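Local coordinates for ParA (Salmonella enterica subsp. enterica serovar Newport str. SL317, PDB 3EZF), which probably acts as a P-loop ATPase in the partition of plasmid DNA and, with ADP, in transcriptional regulation, probably through a winged-helix DNA-binding domain, at residues 147-152 with 201-206; 110-115 with 269-274; 180-185 with 225-230. All blocks are in the same frame, centred on the assembly; numbering follows the deposited sequence.

Contact 1 (147-152 with 201-206)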
ATOM      1  N   LEU A 147       5.670 -10.493 -28.540  1.00 49.84           N
ATOM      2  CA  LEU A 147       4.594 -10.250 -27.580  1.00 45.00           C
ATOM      3  C   LEU A 147       4.201  -8.778 -27.419  1.00 45.39           C
ATOM      4  O   LEU A 147       5.056  -7.893 -27.322  1.00 46.14           O
ATOM      5  CB  LEU A 147       5.000 -10.834 -26.223  1.00 42.88           C
ATOM      6  CG  LEU A 147       4.212 -12.039 -25.707  1.00 45.35           C
ATOM      7  CD1 LEU A 147       3.930 -13.005 -26.836  1.00 41.79           C
ATOM      8  CD2 LEU A 147       4.984 -12.708 -24.568  1.00 42.86           C
ATOM      9  N   ARG A 148       2.894  -8.530 -27.415  1.00 45.39           N
ATOM     10  CA  ARG A 148       2.324  -7.188 -27.245  1.00 42.03           C
ATOM     11  C   ARG A 148       1.563  -7.214 -25.920  1.00 43.74           C
ATOM     12  O   ARG A 148       0.500  -7.833 -25.821  1.00 41.77           O
ATOM     13  CB  ARG A 148       1.355  -6.884 -28.371  1.00 40.75           C
ATOM     14  CG  ARG A 148       1.960  -6.912 -29.758  1.00 34.78           C
ATOM     15  CD  ARG A 148       0.845  -6.824 -30.788  1.00 41.51           C
ATOM     16  NE  ARG A 148      -0.158  -7.870 -30.585  1.00 42.54           N
ATOM     17  CZ  ARG A 148      -1.277  -7.987 -31.287  1.00 41.49           C
ATOM     18  NH1 ARG A 148      -1.557  -7.118 -32.247  1.00 43.41           N
ATOM     19  NH2 ARG A 148      -2.111  -8.986 -31.035  1.00 43.98           N
ATOM     20  N   ILE A 149       2.109  -6.528 -24.917  1.00 43.64           N
ATOM     21  CA  ILE A 149       1.557  -6.509 -23.569  1.00 40.97           C
ATOM     22  C   ILE A 149       1.034  -5.155 -23.071  1.00 46.34           C
ATOM     23  O   ILE A 149       1.701  -4.106 -23.208  1.00 40.95           O
ATOM     24  CB  ILE A 149       2.628  -7.012 -22.577  1.00 41.37           C
ATOM     25  CG1 ILE A 149       3.123  -8.393 -23.020  1.00 45.39           C
ATOM     26  CG2 ILE A 149       2.069  -7.061 -21.161  1.00 44.97           C
ATOM     27  CD1 ILE A 149       4.132  -9.047 -22.071  1.00 46.57           C
ATOM     28  N   LEU A 150      -0.159  -5.186 -22.476  1.00 42.23           N
ATOM     29  CA  LEU A 150      -0.768  -3.978 -21.929  1.00 40.25           C
ATOM     30  C   LEU A 150      -0.998  -4.113 -20.428  1.00 42.17           C
ATOM     31  O   LEU A 150      -1.504  -5.141 -19.949  1.00 40.99           O
ATOM     32  CB  LEU A 150      -2.103  -3.692 -22.604  1.00 39.71           C
ATOM     33  CG  LEU A 150      -2.744  -2.361 -22.195  1.00 38.17           C
ATOM     34  CD1 LEU A 150      -1.961  -1.220 -22.814  1.00 36.15           C
ATOM     35  CD2 LEU A 150      -4.200  -2.318 -22.660  1.00 34.74           C
ATOM     36  N   VAL A 151      -0.633  -3.076 -19.680  1.00 39.12           N
ATOM     37  CA  VAL A 151      -0.823  -3.118 -18.239  1.00 40.25           C
ATOM     38  C   VAL A 151      -1.747  -2.010 -17.794  1.00 37.56           C
ATOM     39  O   VAL A 151      -1.309  -0.897 -17.545  1.00 45.34           O
ATOM     40  CB  VAL A 151       0.507  -2.969 -17.463  1.00 41.68           C
ATOM     41  CG1 VAL A 151       0.220  -2.960 -15.965  1.00 37.21           C
ATOM     42  CG2 VAL A 151       1.457  -4.116 -17.792  1.00 37.96           C
ATOM     43  N   ILE A 152      -3.030  -2.318 -17.698  1.00 35.68           N
ATOM     44  CA  ILE A 152      -4.023  -1.346 -17.266  1.00 34.02           C
ATOM     45  C   ILE A 152      -3.980  -1.230 -15.749  1.00 29.25           C
ATOM     46  O   ILE A 152      -4.318  -2.163 -15.028  1.00 29.11           O
ATOM     47  CB  ILE A 152      -5.445  -1.771 -17.701  1.00 31.49           C
ATOM     48  CG1 ILE A 152      -5.568  -1.681 -19.224  1.00 25.27           C
ATOM     49  CG2 ILE A 152      -6.481  -0.911 -16.992  1.00 24.76           C
ATOM     50  CD1 ILE A 152      -6.566  -2.635 -19.825  1.00 27.46           C
ATOM     51  N   PRO A 201       9.575  -0.801 -25.417  1.00 57.62           N
ATOM     52  CA  PRO A 201       8.639  -0.610 -26.536  1.00 56.72           C
ATOM     53  C   PRO A 201       7.460  -1.591 -26.689  1.00 55.92           C
ATOM     54  O   PRO A 201       6.341  -1.164 -27.006  1.00 62.04           O
ATOM     55  CB  PRO A 201       9.553  -0.602 -27.765  1.00 52.84           C
ATOM     56  CG  PRO A 201      10.793  -1.315 -27.292  1.00 56.99           C
ATOM     57  CD  PRO A 201      10.962  -0.773 -25.904  1.00 54.06           C
ATOM     58  N   GLY A 202       7.663  -2.882 -26.465  1.00 44.84           N
ATOM     59  CA  GLY A 202       6.520  -3.766 -26.628  1.00 45.94           C
ATOM     60  C   GLY A 202       5.434  -3.704 -25.558  1.00 41.41           C
ATOM     61  O   GLY A 202       4.299  -4.071 -25.830  1.00 40.03           O
ATOM     62  N   VAL A 203       5.786  -3.233 -24.360  1.00 43.19           N
ATOM     63  CA  VAL A 203       4.890  -3.151 -23.196  1.00 42.83           C
ATOM     64  C   VAL A 203       4.311  -1.761 -22.916  1.00 47.39           C
ATOM     65  O   VAL A 203       5.047  -0.866 -22.527  1.00 48.92           O
ATOM     66  CB  VAL A 203       5.645  -3.594 -21.922  1.00 45.23           C
ATOM     67  CG1 VAL A 203       4.758  -3.441 -20.698  1.00 44.00           C
ATOM     68  CG2 VAL A 203       6.118  -5.052 -22.063  1.00 47.66           C
ATOM     69  N   ASP A 204       2.996  -1.595 -23.073  1.00 50.03           N
ATOM     70  CA  ASP A 204       2.326  -0.299 -22.852  1.00 44.99           C
ATOM     71  C   ASP A 204       1.548  -0.273 -21.546  1.00 45.95           C
ATOM     72  O   ASP A 204       1.176  -1.323 -21.029  1.00 54.77           O
ATOM     73  CB  ASP A 204       1.357  -0.001 -23.993  1.00 49.24           C
ATOM     74  CG  ASP A 204       2.058   0.183 -25.324  1.00 50.95           C
ATOM     75  OD1 ASP A 204       2.582   1.281 -25.572  1.00 57.51           O
ATOM     76  OD2 ASP A 204       2.091  -0.767 -26.126  1.00 55.11           O
ATOM     77  N   VAL A 205       1.276   0.918 -21.021  1.00 44.67           N
ATOM     78  CA  VAL A 205       0.557   1.029 -19.750  1.00 45.32           C
ATOM     79  C   VAL A 205      -0.515   2.107 -19.745  1.00 43.94           C
ATOM     80  O   VAL A 205      -0.300   3.176 -20.314  1.00 45.43           O
ATOM     81  CB  VAL A 205       1.528   1.347 -18.573  1.00 45.48           C
ATOM     82  CG1 VAL A 205       0.768   1.331 -17.256  1.00 44.81           C
ATOM     83  CG2 VAL A 205       2.671   0.335 -18.531  1.00 48.54           C
ATOM     84  N   ILE A 206      -1.668   1.814 -19.131  1.00 40.67           N
ATOM     85  CA  ILE A 206      -2.751   2.797 -18.990  1.00 42.80           C
ATOM     86  C   ILE A 206      -2.628   3.191 -17.530  1.00 44.99           C
ATOM     87  O   ILE A 206      -2.995   2.427 -16.645  1.00 48.08           O
ATOM     88  CB  ILE A 206      -4.162   2.219 -19.211  1.00 40.11           C
ATOM     89  CG1 ILE A 206      -4.435   2.015 -20.702  1.00 43.22           C
ATOM     90  CG2 ILE A 206      -5.196   3.189 -18.686  1.00 37.40           C
ATOM     91  CD1 ILE A 206      -5.882   1.577 -21.016  1.00 38.96           C
TER
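The amide of Asp204 reaches the carbonyl of Ile149 with an N-to-O distance of 2.8 Å, and the Val203 CA-H also approaches this oxygen. One step on, the exchange reverses: Val151 N gives its hydrogen to Asp204 O at 2.9 Å, and Ile206 N returns to Val151 O at 3.2 Å. A weak bond of 3.4 Å from Ile149 N to Gly202 O opens the ladder. The short strand axes approach to 4.6 Å and differ in direction by 20°, which identifies two parallel, gently twisted neighbours.

On one side of the sheet Ile149, Val151, Val203 and Val205 form an apolar patch, with CB of Ile149 4.0 Å from CG2 of Val203. Helix 129-138 covers this side, setting Ala133 against Ile149 and Val203. The other side carries Leu150, Ile152, Asp204 and Ile206. Here Ile152 and Ile206 lie alongside each other and point the same way, CG1 of the first 3.7 Å from CD1 of the second, and Ala177 touches both. Leu150 slants across Asp204: with CG anti to the backbone N (chi1 -174°), its CD1 comes to 3.7 Å from the Asp204 CB. The Asp204 carboxylate itself is engaged through a weak hydrogen bond to Tyr248. CB of Arg148 points away from 201-206, and its guanidinium group makes a salt bridge with Asp249.

Strand 250-254 binds the far edge of 149-153, whereas 203-206 is outermost within the chain. The connection from 149-153 to 203-206 runs through helices 177-182 and 187-194, a beta-alpha-beta crossover of the kind found in the parallel sheet of P-loop NTPases.

Contact 2 (110-115 with 269-274)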
ATOM      1  N   SER A 110      -7.451 -12.518 -30.303  1.00 72.48           N
ATOM      2  CA  SER A 110      -6.878 -11.476 -29.459  1.00 67.74           C
ATOM      3  C   SER A 110      -7.617 -11.019 -28.186  1.00 67.00           C
ATOM      4  O   SER A 110      -8.836 -10.983 -28.083  1.00 64.19           O
ATOM      5  CB  SER A 110      -6.526 -10.287 -30.328  1.00 70.27           C
ATOM      6  OG  SER A 110      -5.124 -10.177 -30.498  1.00 70.18           O
ATOM      7  N   PRO A 111      -6.715 -10.683 -27.207  1.00 66.03           N
ATOM      8  CA  PRO A 111      -6.926 -10.268 -25.780  1.00 63.37           C
ATOM      9  C   PRO A 111      -7.031 -11.356 -24.705  1.00 59.95           C
ATOM     10  O   PRO A 111      -8.124 -11.773 -24.354  1.00 64.67           O
ATOM     11  CB  PRO A 111      -8.165  -9.407 -25.896  1.00 64.03           C
ATOM     12  CG  PRO A 111      -7.539  -8.506 -26.878  1.00 64.52           C
ATOM     13  CD  PRO A 111      -6.251  -9.272 -27.077  1.00 67.95           C
ATOM     14  N   TYR A 112      -5.931 -11.820 -24.212  1.00 47.25           N
ATOM     15  CA  TYR A 112      -5.938 -12.749 -23.116  1.00 44.50           C
ATOM     16  C   TYR A 112      -5.798 -11.823 -21.892  1.00 46.41           C
ATOM     17  O   TYR A 112      -4.732 -11.270 -21.653  1.00 40.13           O
ATOM     18  CB  TYR A 112      -4.816 -13.817 -23.192  1.00 39.29           C
ATOM     19  CG  TYR A 112      -5.136 -14.943 -22.272  1.00 35.58           C
ATOM     20  CD1 TYR A 112      -4.421 -15.159 -21.088  1.00 36.68           C
ATOM     21  CD2 TYR A 112      -6.221 -15.795 -22.561  1.00 34.15           C
ATOM     22  CE1 TYR A 112      -4.801 -16.188 -20.202  1.00 34.62           C
ATOM     23  CE2 TYR A 112      -6.611 -16.799 -21.666  1.00 35.97           C
ATOM     24  CZ  TYR A 112      -5.897 -16.988 -20.493  1.00 37.16           C
ATOM     25  OH  TYR A 112      -6.291 -17.966 -19.614  1.00 38.55           O
ATOM     26  N   VAL A 113      -6.870 -11.645 -21.116  1.00 43.48           N
ATOM     27  CA  VAL A 113      -6.836 -10.743 -19.969  1.00 41.34           C
ATOM     28  C   VAL A 113      -6.475 -11.427 -18.648  1.00 43.78           C
ATOM     29  O   VAL A 113      -7.174 -12.335 -18.182  1.00 41.17           O
ATOM     30  CB  VAL A 113      -8.178 -10.008 -19.822  1.00 39.23           C
ATOM     31  CG1 VAL A 113      -8.113  -9.010 -18.685  1.00 42.81           C
ATOM     32  CG2 VAL A 113      -8.491  -9.304 -21.098  1.00 42.62           C
ATOM     33  N   ILE A 114      -5.389 -10.950 -18.040  1.00 42.41           N
ATOM     34  CA  ILE A 114      -4.874 -11.498 -16.792  1.00 38.26           C
ATOM     35  C   ILE A 114      -5.097 -10.600 -15.577  1.00 39.16           C
ATOM     36  O   ILE A 114      -4.499  -9.539 -15.462  1.00 46.51           O
ATOM     37  CB  ILE A 114      -3.379 -11.766 -16.953  1.00 39.92           C
ATOM     38  CG1 ILE A 114      -3.173 -12.832 -18.033  1.00 41.33           C
ATOM     39  CG2 ILE A 114      -2.777 -12.170 -15.630  1.00 37.42           C
ATOM     40  CD1 ILE A 114      -2.096 -12.496 -19.044  1.00 33.93           C
ATOM     41  N   PHE A 115      -5.958 -11.030 -14.666  1.00 39.38           N
ATOM     42  CA  PHE A 115      -6.236 -10.252 -13.469  1.00 40.85           C
ATOM     43  C   PHE A 115      -5.194 -10.608 -12.426  1.00 43.90           C
ATOM     44  O   PHE A 115      -5.218 -11.715 -11.891  1.00 47.74           O
ATOM     45  CB  PHE A 115      -7.625 -10.587 -12.928  1.00 40.58           C
ATOM     46  CG  PHE A 115      -7.997  -9.795 -11.715  1.00 46.25           C
ATOM     47  CD1 PHE A 115      -8.737  -8.621 -11.831  1.00 47.95           C
ATOM     48  CD2 PHE A 115      -7.544 -10.183 -10.460  1.00 47.06           C
ATOM     49  CE1 PHE A 115      -9.013  -7.838 -10.705  1.00 48.41           C
ATOM     50  CE2 PHE A 115      -7.809  -9.416  -9.331  1.00 48.33           C
ATOM     51  CZ  PHE A 115      -8.546  -8.241  -9.452  1.00 49.33           C
ATOM     52  N   ALA A 269     -13.861  -9.007 -16.495  1.00 41.96           N
ATOM     53  CA  ALA A 269     -13.376  -8.918 -17.864  1.00 43.13           C
ATOM     54  C   ALA A 269     -12.181  -9.796 -18.130  1.00 45.14           C
ATOM     55  O   ALA A 269     -11.728  -9.900 -19.274  1.00 48.11           O
ATOM     56  CB  ALA A 269     -13.012  -7.480 -18.179  1.00 44.86           C
ATOM     57  N   SER A 270     -11.676 -10.427 -17.075  1.00 44.36           N
ATOM     58  CA  SER A 270     -10.500 -11.279 -17.166  1.00 45.40           C
ATOM     59  C   SER A 270     -10.822 -12.756 -17.305  1.00 47.02           C
ATOM     60  O   SER A 270     -11.833 -13.244 -16.793  1.00 46.78           O
ATOM     61  CB  SER A 270      -9.621 -11.052 -15.938  1.00 44.71           C
ATOM     62  OG  SER A 270      -9.502  -9.665 -15.676  1.00 50.28           O
ATOM     63  N   ASP A 271      -9.948 -13.475 -17.997  1.00 48.39           N
ATOM     64  CA  ASP A 271     -10.162 -14.899 -18.189  1.00 52.67           C
ATOM     65  C   ASP A 271      -9.172 -15.742 -17.407  1.00 48.11           C
ATOM     66  O   ASP A 271      -9.296 -16.964 -17.354  1.00 47.90           O
ATOM     67  CB  ASP A 271     -10.115 -15.262 -19.687  1.00 59.33           C
ATOM     68  CG  ASP A 271      -9.237 -14.325 -20.488  1.00 61.14           C
ATOM     69  OD1 ASP A 271      -8.116 -14.033 -20.025  1.00 68.64           O
ATOM     70  OD2 ASP A 271      -9.667 -13.887 -21.578  1.00 55.06           O
ATOM     71  N   LEU A 272      -8.209 -15.084 -16.776  1.00 48.12           N
ATOM     72  CA  LEU A 272      -7.191 -15.782 -15.993  1.00 49.02           C
ATOM     73  C   LEU A 272      -6.882 -15.019 -14.695  1.00 47.88           C
ATOM     74  O   LEU A 272      -6.565 -13.834 -14.715  1.00 49.23           O
ATOM     75  CB  LEU A 272      -5.909 -15.943 -16.844  1.00 47.64           C
ATOM     76  CG  LEU A 272      -4.720 -16.836 -16.438  1.00 46.14           C
ATOM     77  CD1 LEU A 272      -3.474 -15.988 -16.256  1.00 46.34           C
ATOM     78  CD2 LEU A 272      -5.023 -17.599 -15.170  1.00 47.06           C
ATOM     79  N   LEU A 273      -6.981 -15.706 -13.566  1.00 47.62           N
ATOM     80  CA  LEU A 273      -6.683 -15.096 -12.282  1.00 50.81           C
ATOM     81  C   LEU A 273      -5.250 -15.449 -11.938  1.00 54.32           C
ATOM     82  O   LEU A 273      -4.922 -16.620 -11.780  1.00 56.32           O
ATOM     83  CB  LEU A 273      -7.586 -15.660 -11.198  1.00 52.90           C
ATOM     84  CG  LEU A 273      -7.640 -14.810  -9.930  1.00 52.63           C
ATOM     85  CD1 LEU A 273      -8.509 -13.578 -10.195  1.00 53.43           C
ATOM     86  CD2 LEU A 273      -8.232 -15.613  -8.798  1.00 54.33           C
ATOM     87  N   LEU A 274      -4.387 -14.451 -11.822  1.00 55.65           N
ATOM     88  CA  LEU A 274      -3.007 -14.742 -11.490  1.00 56.01           C
ATOM     89  C   LEU A 274      -2.751 -14.307 -10.050  1.00 56.30           C
ATOM     90  O   LEU A 274      -2.650 -13.121  -9.755  1.00 54.57           O
ATOM     91  CB  LEU A 274      -2.067 -14.038 -12.472  1.00 52.90           C
ATOM     92  CG  LEU A 274      -0.585 -14.413 -12.417  1.00 50.61           C
ATOM     93  CD1 LEU A 274       0.136 -13.810 -13.598  1.00 53.64           C
ATOM     94  CD2 LEU A 274       0.029 -13.902 -11.128  1.00 54.98           C
TER
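Tyr112 presents one ring face to Asp271, whose OD1 stands 3.5 Å above the ring plane, over its centre. The carboxylate is almost parallel to the ring, the two planes being 14° apart. Beyond it, the Tyr112 and Leu272 side chains cross at a slant, with CE1 of the tyrosine 3.5 Å from the Leu272 CB.

At Val113 a single carbonyl receives two successive amides: Asp271 N lies 3.0 Å from Val113 O, and Leu272 N lies 3.3 Å from that same oxygen. Ser270 is nearest Val113 by CA position while Leu272 pairs with Ile114, so Asp271 is an additional residue, resembling a beta bulge at the entry to strand 272-277. The CB of Val113 points toward the partner segment, and its CG1 meets the Ser270 hydroxyl; that hydroxyl is hydrogen-bonded to the carbonyl of Gly266.

From Ile114 onward the pairing is regular and parallel. Ile114 and Leu272 run side by side, CG1 to CD1 3.6 Å, while CG2 of Ile114 crosses to the CB of Leu274. Phe115 uses both its own N-H and its own C=O: its N is 2.9 Å from Leu272 O, and its O accepts Leu274 N at 2.9 Å with an N-H...O angle of 170°. Having CG anti to the backbone N (chi1 -178°), the phenyl group runs alongside Leu273, whose CD1 is 3.5 Å from CD2 of the ring. Ser270 OG lies near the ring plane, at its edge. Leu263 and Leu267 of helix 261-267 also touch the phenylalanine.

Buried polarity is thus gathered at the entry to the ladder, with hydrocarbon packing beyond. The buried Asp271 carboxylate has a charged partner in Arg309, which forms a salt bridge with OD2, while its other oxygen lies over the tyrosine ring.

Contact 3 (180-185 with 225-230). Unlike the reference sequence in segment 180-185: Asn184 (reference Asp). Unlike the reference sequence in segment 225-230: Gln230 (reference Met).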
ATOM      1  N   ALA A 180     -10.797   6.937 -18.335  1.00 36.12           N
ATOM      2  CA  ALA A 180     -11.021   6.468 -19.699  1.00 31.05           C
ATOM      3  C   ALA A 180     -12.297   5.647 -19.802  1.00 34.04           C
ATOM      4  O   ALA A 180     -13.038   5.753 -20.781  1.00 39.31           O
ATOM      5  CB  ALA A 180      -9.857   5.664 -20.168  1.00 30.65           C
ATOM      6  N   MET A 181     -12.577   4.836 -18.791  1.00 36.16           N
ATOM      7  CA  MET A 181     -13.781   4.011 -18.810  1.00 34.92           C
ATOM      8  C   MET A 181     -15.047   4.855 -18.796  1.00 35.38           C
ATOM      9  O   MET A 181     -16.034   4.534 -19.443  1.00 33.08           O
ATOM     10  CB  MET A 181     -13.809   3.092 -17.599  1.00 36.06           C
ATOM     11  CG  MET A 181     -12.669   2.111 -17.517  1.00 45.03           C
ATOM     12  SD  MET A 181     -12.613   1.290 -15.852  1.00 35.20           S
ATOM     13  CE  MET A 181     -13.856   0.101 -16.099  1.00 50.78           C
ATOM     14  N   LEU A 182     -15.017   5.932 -18.031  1.00 44.06           N
ATOM     15  CA  LEU A 182     -16.179   6.803 -17.915  1.00 49.72           C
ATOM     16  C   LEU A 182     -16.392   7.702 -19.136  1.00 52.72           C
ATOM     17  O   LEU A 182     -17.525   8.096 -19.428  1.00 50.39           O
ATOM     18  CB  LEU A 182     -16.066   7.658 -16.643  1.00 44.82           C
ATOM     19  CG  LEU A 182     -16.202   6.904 -15.311  1.00 45.08           C
ATOM     20  CD1 LEU A 182     -15.979   7.856 -14.125  1.00 42.40           C
ATOM     21  CD2 LEU A 182     -17.587   6.275 -15.242  1.00 38.45           C
ATOM     22  N   ASN A 183     -15.318   8.000 -19.865  1.00 52.94           N
ATOM     23  CA  ASN A 183     -15.425   8.877 -21.025  1.00 51.31           C
ATOM     24  C   ASN A 183     -15.822   8.219 -22.340  1.00 53.78           C
ATOM     25  O   ASN A 183     -15.721   8.845 -23.396  1.00 57.33           O
ATOM     26  CB  ASN A 183     -14.123   9.647 -21.225  1.00 47.36           C
ATOM     27  CG  ASN A 183     -13.725  10.426 -20.002  1.00 48.75           C
ATOM     28  OD1 ASN A 183     -14.571  10.994 -19.320  1.00 49.38           O
ATOM     29  ND2 ASN A 183     -12.428  10.468 -19.722  1.00 47.99           N
ATOM     30  N   ASN A 184     -16.279   6.974 -22.289  1.00 50.40           N
ATOM     31  CA  ASN A 184     -16.688   6.277 -23.505  1.00 49.88           C
ATOM     32  C   ASN A 184     -15.803   6.658 -24.715  1.00 49.87           C
ATOM     33  O   ASN A 184     -16.312   7.057 -25.763  1.00 47.65           O
ATOM     34  CB  ASN A 184     -18.146   6.619 -23.806  1.00 49.93           C
ATOM     35  CG  ASN A 184     -18.825   5.577 -24.658  1.00 52.29           C
ATOM     36  OD1 ASN A 184     -18.173   4.806 -25.352  1.00 58.37           O
ATOM     37  ND2 ASN A 184     -20.150   5.552 -24.617  1.00 52.38           N
ATOM     38  N   LEU A 185     -14.483   6.543 -24.554  1.00 51.52           N
ATOM     39  CA  LEU A 185     -13.531   6.863 -25.618  1.00 47.68           C
ATOM     40  C   LEU A 185     -13.596   5.860 -26.754  1.00 48.07           C
ATOM     41  O   LEU A 185     -14.242   4.815 -26.640  1.00 50.05           O
ATOM     42  CB  LEU A 185     -12.111   6.887 -25.074  1.00 44.26           C
ATOM     43  CG  LEU A 185     -11.877   7.801 -23.876  1.00 44.50           C
ATOM     44  CD1 LEU A 185     -10.367   7.882 -23.610  1.00 40.80           C
ATOM     45  CD2 LEU A 185     -12.458   9.177 -24.155  1.00 42.63           C
ATOM     46  N   GLU A 225     -24.703   8.605 -14.576  1.00 64.00           N
ATOM     47  CA  GLU A 225     -24.649   9.920 -15.210  1.00 61.31           C
ATOM     48  C   GLU A 225     -24.025   9.846 -16.601  1.00 56.39           C
ATOM     49  O   GLU A 225     -24.682  10.108 -17.598  1.00 53.86           O
ATOM     50  CB  GLU A 225     -23.854  10.864 -14.300  1.00 63.54           C
ATOM     51  CG  GLU A 225     -23.530  12.225 -14.860  1.00 71.75           C
ATOM     52  CD  GLU A 225     -22.859  13.122 -13.823  1.00 78.69           C
ATOM     53  OE1 GLU A 225     -22.356  14.210 -14.196  1.00 83.75           O
ATOM     54  OE2 GLU A 225     -22.842  12.742 -12.631  1.00 78.43           O
ATOM     55  N   HIS A 226     -22.760   9.443 -16.644  1.00 60.53           N
ATOM     56  CA  HIS A 226     -21.978   9.331 -17.870  1.00 59.86           C
ATOM     57  C   HIS A 226     -22.237   8.132 -18.758  1.00 60.56           C
ATOM     58  O   HIS A 226     -21.986   8.197 -19.959  1.00 65.20           O
ATOM     59  CB  HIS A 226     -20.501   9.360 -17.515  1.00 60.03           C
ATOM     60  CG  HIS A 226     -20.063  10.656 -16.917  1.00 63.78           C
ATOM     61  ND1 HIS A 226     -19.724  11.749 -17.685  1.00 64.05           N
ATOM     62  CD2 HIS A 226     -19.954  11.051 -15.631  1.00 64.87           C
ATOM     63  CE1 HIS A 226     -19.424  12.760 -16.894  1.00 69.35           C
ATOM     64  NE2 HIS A 226     -19.557  12.360 -15.638  1.00 67.25           N
ATOM     65  N   LEU A 227     -22.716   7.037 -18.184  1.00 58.97           N
ATOM     66  CA  LEU A 227     -22.980   5.839 -18.964  1.00 56.34           C
ATOM     67  C   LEU A 227     -24.374   5.333 -18.671  1.00 58.67           C
ATOM     68  O   LEU A 227     -24.549   4.295 -18.035  1.00 57.20           O
ATOM     69  CB  LEU A 227     -21.948   4.761 -18.640  1.00 53.05           C
ATOM     70  CG  LEU A 227     -20.518   5.108 -19.040  1.00 49.66           C
ATOM     71  CD1 LEU A 227     -19.536   4.169 -18.363  1.00 53.25           C
ATOM     72  CD2 LEU A 227     -20.393   5.019 -20.542  1.00 55.46           C
ATOM     73  N   PRO A 228     -25.394   6.069 -19.143  1.00 62.05           N
ATOM     74  CA  PRO A 228     -26.803   5.709 -18.937  1.00 59.92           C
ATOM     75  C   PRO A 228     -27.087   4.264 -19.330  1.00 60.42           C
ATOM     76  O   PRO A 228     -26.554   3.761 -20.322  1.00 58.90           O
ATOM     77  CB  PRO A 228     -27.536   6.695 -19.835  1.00 62.89           C
ATOM     78  CG  PRO A 228     -26.554   6.892 -20.969  1.00 64.88           C
ATOM     79  CD  PRO A 228     -25.274   7.095 -20.193  1.00 62.90           C
ATOM     80  N   GLY A 229     -27.922   3.598 -18.542  1.00 60.38           N
ATOM     81  CA  GLY A 229     -28.276   2.222 -18.834  1.00 55.65           C
ATOM     82  C   GLY A 229     -27.128   1.245 -18.904  1.00 56.52           C
ATOM     83  O   GLY A 229     -27.338   0.098 -19.269  1.00 62.36           O
ATOM     84  N   GLN A 230     -25.923   1.684 -18.551  1.00 60.07           N
ATOM     85  CA  GLN A 230     -24.729   0.839 -18.576  1.00 59.80           C
ATOM     86  C   GLN A 230     -24.578   0.010 -17.304  1.00 58.73           C
ATOM     87  O   GLN A 230     -24.988   0.434 -16.229  1.00 60.44           O
ATOM     88  CB  GLN A 230     -23.483   1.710 -18.730  1.00 67.05           C
ATOM     89  CG  GLN A 230     -23.071   1.999 -20.145  1.00 72.24           C
ATOM     90  CD  GLN A 230     -22.592   0.757 -20.852  1.00 77.81           C
ATOM     91  OE1 GLN A 230     -22.075   0.830 -21.964  1.00 81.40           O
ATOM     92  NE2 GLN A 230     -22.761  -0.399 -20.211  1.00 76.99           N
TER
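Leu182 and His226 close their respective helices with CA atoms 6.3 Å apart, and the backbone leaves helical geometry immediately afterwards, at Asn183 and at Leu227, without a hydrogen bond between the two segments. On the second segment the chain then folds through a type II beta turn from Leu227 to Gln230, in which Gly229 takes the positive phi of the third position. On the first, Asn184 also has positive phi (35°), a conformation that asparagine accommodates comparatively readily.

Leu227 carries the contact. Its CB points toward the opposing segment, and its CG stands anti to the carbonyl carbon (chi1 -65°), which brings CD1 to the Met181 carbonyl and the Leu182 side chain. CD1 comes to 3.7 Å from Met181 O and to 4.2 Å from CD2 of Leu182, meeting a carbonyl and a methyl with the same tip. The Asn184 side chain passes obliquely by the other methyl, CD2. Beside this, the CB of His226 lies 3.8 Å from Leu182 O, so the histidine meets the helix end chiefly through its methylene group, with the imidazole standing obliquely to that carbonyl.

Trp219 and Leu222 of helix 219-226 also touch Leu182. Met181 also touches Leu236 and Ile240 of helix 235-241, joining the end of helix 177-182 to a third helix.

Only 213 Å² is buried here, both segments summed. With carbon atoms lying against helix-terminal carbonyls and a single methyl-to-methyl approach, the two segments cohere by van der Waals packing, not by charge pairing or directional bonding.

Overall arrangement
Contacts 1 and 2 belong to the same parallel sheet, strand 250-254 lying between their strands 149-153 and 112-116. Their centres are 14 Å apart, and they touch where Arg148 NH2 lies 3.3 Å from Ser110 OG. Contact 3 lies at the periphery, its centre 24 Å from that of contact 1 and 22 Å from that of contact 2; nearest atoms are about 5 and 8 Å away. Helix 177-182, which follows strand 149-153, bridges contacts 1 and 3. Sulfate approaches Gly202 and Tyr112 to about 4 Å (nearest atoms); probably from the crystallisation liquor, it is no evidence of a nucleotide site. Residues 120-127, whose sequence matches a P-loop, are not modelled and follow strand 112-116.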